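Local structure of probable ubiquitin-conjugating enzyme E2 7 (Caenorhabditis elegans, 1PZV) at residues 73-78 / 158-163. The protein probably accepts activated ubiquitin from an E1 enzyme as a thioester and passes it on for covalent attachment to other proteins. Sequence-based numbering, arbitrary orientation.
Sequences ISEIWH and VRRSQE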
# COMPACT_ATOMS: atom_id res chain seq x y z
N ILE A 73 2.54 8.20 -0.27
CA ILE A 73 2.79 9.58 -0.57
C ILE A 73 1.63 9.85 -1.47
O ILE A 73 1.15 8.91 -2.07
CB ILE A 73 4.16 9.81 -1.26
CG1 ILE A 73 5.28 9.61 -0.22
CG2 ILE A 73 4.24 11.19 -1.89
CD1 ILE A 73 6.66 9.92 -0.74
N SER A 74 1.12 11.06 -1.63
CA SER A 74 -0.04 11.18 -2.49
C SER A 74 -1.27 10.97 -1.65
O SER A 74 -1.57 9.87 -1.22
CB SER A 74 0.01 10.21 -3.67
OG SER A 74 0.42 10.86 -4.86
N GLU A 75 -2.00 12.06 -1.42
CA GLU A 75 -3.24 12.10 -0.66
C GLU A 75 -4.11 10.89 -0.94
O GLU A 75 -4.34 10.53 -2.10
CB GLU A 75 -4.01 13.36 -1.07
CG GLU A 75 -4.00 14.49 -0.07
CD GLU A 75 -5.00 14.26 1.03
OE1 GLU A 75 -4.70 13.47 1.94
OE2 GLU A 75 -6.09 14.87 0.98
N ILE A 76 -4.60 10.25 0.12
CA ILE A 76 -5.50 9.12 -0.04
C ILE A 76 -6.41 9.09 1.18
O ILE A 76 -5.96 9.37 2.29
CB ILE A 76 -4.74 7.78 -0.17
CG1 ILE A 76 -5.73 6.67 -0.53
CG2 ILE A 76 -4.00 7.47 1.13
CD1 ILE A 76 -5.06 5.44 -1.08
N TRP A 77 -7.69 8.79 0.97
CA TRP A 77 -8.64 8.75 2.08
C TRP A 77 -9.10 7.33 2.32
O TRP A 77 -10.00 6.82 1.65
CB TRP A 77 -9.86 9.65 1.79
CG TRP A 77 -10.72 9.92 3.00
CD1 TRP A 77 -12.01 9.51 3.20
CD2 TRP A 77 -10.33 10.59 4.21
NE1 TRP A 77 -12.44 9.87 4.45
CE2 TRP A 77 -11.43 10.52 5.10
CE3 TRP A 77 -9.15 11.22 4.64
CZ2 TRP A 77 -11.39 11.08 6.39
CZ3 TRP A 77 -9.11 11.78 5.92
CH2 TRP A 77 -10.22 11.69 6.78
N HIS A 78 -8.46 6.68 3.29
CA HIS A 78 -8.79 5.29 3.60
C HIS A 78 -8.73 4.96 5.10
O HIS A 78 -7.86 5.44 5.84
CB HIS A 78 -7.84 4.35 2.84
CG HIS A 78 -8.30 2.93 2.81
ND1 HIS A 78 -9.23 2.46 1.90
CD2 HIS A 78 -7.98 1.87 3.59
CE1 HIS A 78 -9.46 1.18 2.12
NE2 HIS A 78 -8.71 0.79 3.14
N VAL A 158 -8.49 11.00 -5.96
CA VAL A 158 -8.28 10.42 -7.28
C VAL A 158 -8.06 11.50 -8.34
O VAL A 158 -7.29 11.30 -9.28
CB VAL A 158 -9.46 9.55 -7.68
CG1 VAL A 158 -9.29 9.07 -9.10
CG2 VAL A 158 -9.57 8.37 -6.75
N ARG A 159 -8.76 12.62 -8.19
CA ARG A 159 -8.64 13.74 -9.12
C ARG A 159 -7.29 14.40 -8.92
O ARG A 159 -6.69 14.90 -9.86
CB ARG A 159 -9.74 14.78 -8.86
CG ARG A 159 -10.95 14.72 -9.79
CD ARG A 159 -12.07 15.66 -9.30
NE ARG A 159 -13.13 15.86 -10.28
CZ ARG A 159 -14.23 16.59 -10.06
NH1 ARG A 159 -15.15 16.72 -11.02
NH2 ARG A 159 -14.43 17.18 -8.89
N ARG A 160 -6.83 14.41 -7.67
CA ARG A 160 -5.55 15.02 -7.37
C ARG A 160 -4.39 14.13 -7.80
O ARG A 160 -3.35 14.64 -8.21
CB ARG A 160 -5.44 15.33 -5.88
CG ARG A 160 -4.28 16.24 -5.53
CD ARG A 160 -4.12 16.46 -4.02
NE ARG A 160 -5.29 17.10 -3.41
CZ ARG A 160 -5.39 17.43 -2.12
NH1 ARG A 160 -6.49 18.00 -1.66
NH2 ARG A 160 -4.38 17.17 -1.30
N SER A 161 -4.57 12.82 -7.74
CA SER A 161 -3.49 11.91 -8.14
C SER A 161 -3.28 11.90 -9.66
O SER A 161 -2.21 11.52 -10.15
CB SER A 161 -3.77 10.48 -7.65
OG SER A 161 -4.84 9.88 -8.37
N GLN A 162 -4.31 12.31 -10.40
CA GLN A 162 -4.24 12.36 -11.86
C GLN A 162 -3.60 13.65 -12.37
O GLN A 162 -3.26 13.76 -13.55
CB GLN A 162 -5.64 12.21 -12.46
CG GLN A 162 -6.19 10.81 -12.38
CD GLN A 162 -7.64 10.72 -12.83
OE1 GLN A 162 -8.15 9.63 -13.08
NE2 GLN A 162 -8.32 11.86 -12.91
N GLU A 163 -3.43 14.63 -11.49
CA GLU A 163 -2.83 15.90 -11.87
C GLU A 163 -1.49 16.16 -11.20
O GLU A 163 -1.06 17.31 -11.10
CB GLU A 163 -3.79 17.05 -11.56
CG GLU A 163 -4.72 17.41 -12.72
CD GLU A 163 -6.14 17.70 -12.27
OE1 GLU A 163 -6.99 17.97 -13.14
OE2 GLU A 163 -6.40 17.66 -11.04
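Glu-75 and Arg-160 meet at the surface through a single long salt bridge, with Glu-75 OE2 3.7 Å from Arg-160 NH2. No N-H points at OE2, which lies well out of the guanidinium plane, and the planes of the two charged groups are 43° apart. The pairing is therefore electrostatic, without a hydrogen bond. The nearest heavy-atom pair is Glu-75 CG and Arg-160 NH2, modelled at 3.0 Å, a spacing to which the 2.52 Å resolution lends no weight.

Both chains bend to bring the groups together. Arg-160 sets CG trans to its own N (chi1 -167°), runs extended through chi2 and turns at chi3, which carries NH2 to the glutamate; Glu-75 folds at chi2 (-80°).

The loop 73-78, which follows strand 69-72, directs the CB of Glu-75 toward 158-163, whereas Ile-76 turns from the helix and packs on Phe-53, Tyr-48 and Leu-126. Arg-160 lies in the C-terminal part of helix 147-161. Beside it, Ser-161 OG bonds to Val-158 O at 3.0 Å, approaching from above the carbonyl plane, and also hydrogen-bonds Phe-52 N; Val-158 touches Phe-53, so Ser-161 and Val-158, on the same segment, tie this part of the helix to strand 52-58.

The contact thus joins the loop after the fourth strand of the UBC meander sheet to the C-terminal helix, away from the predicted thioester cysteine, Cys-88. With both partners exposed and only 136 Å² buried, solvent probably screens the charges, consistent with a modest, orientation-tolerant attraction.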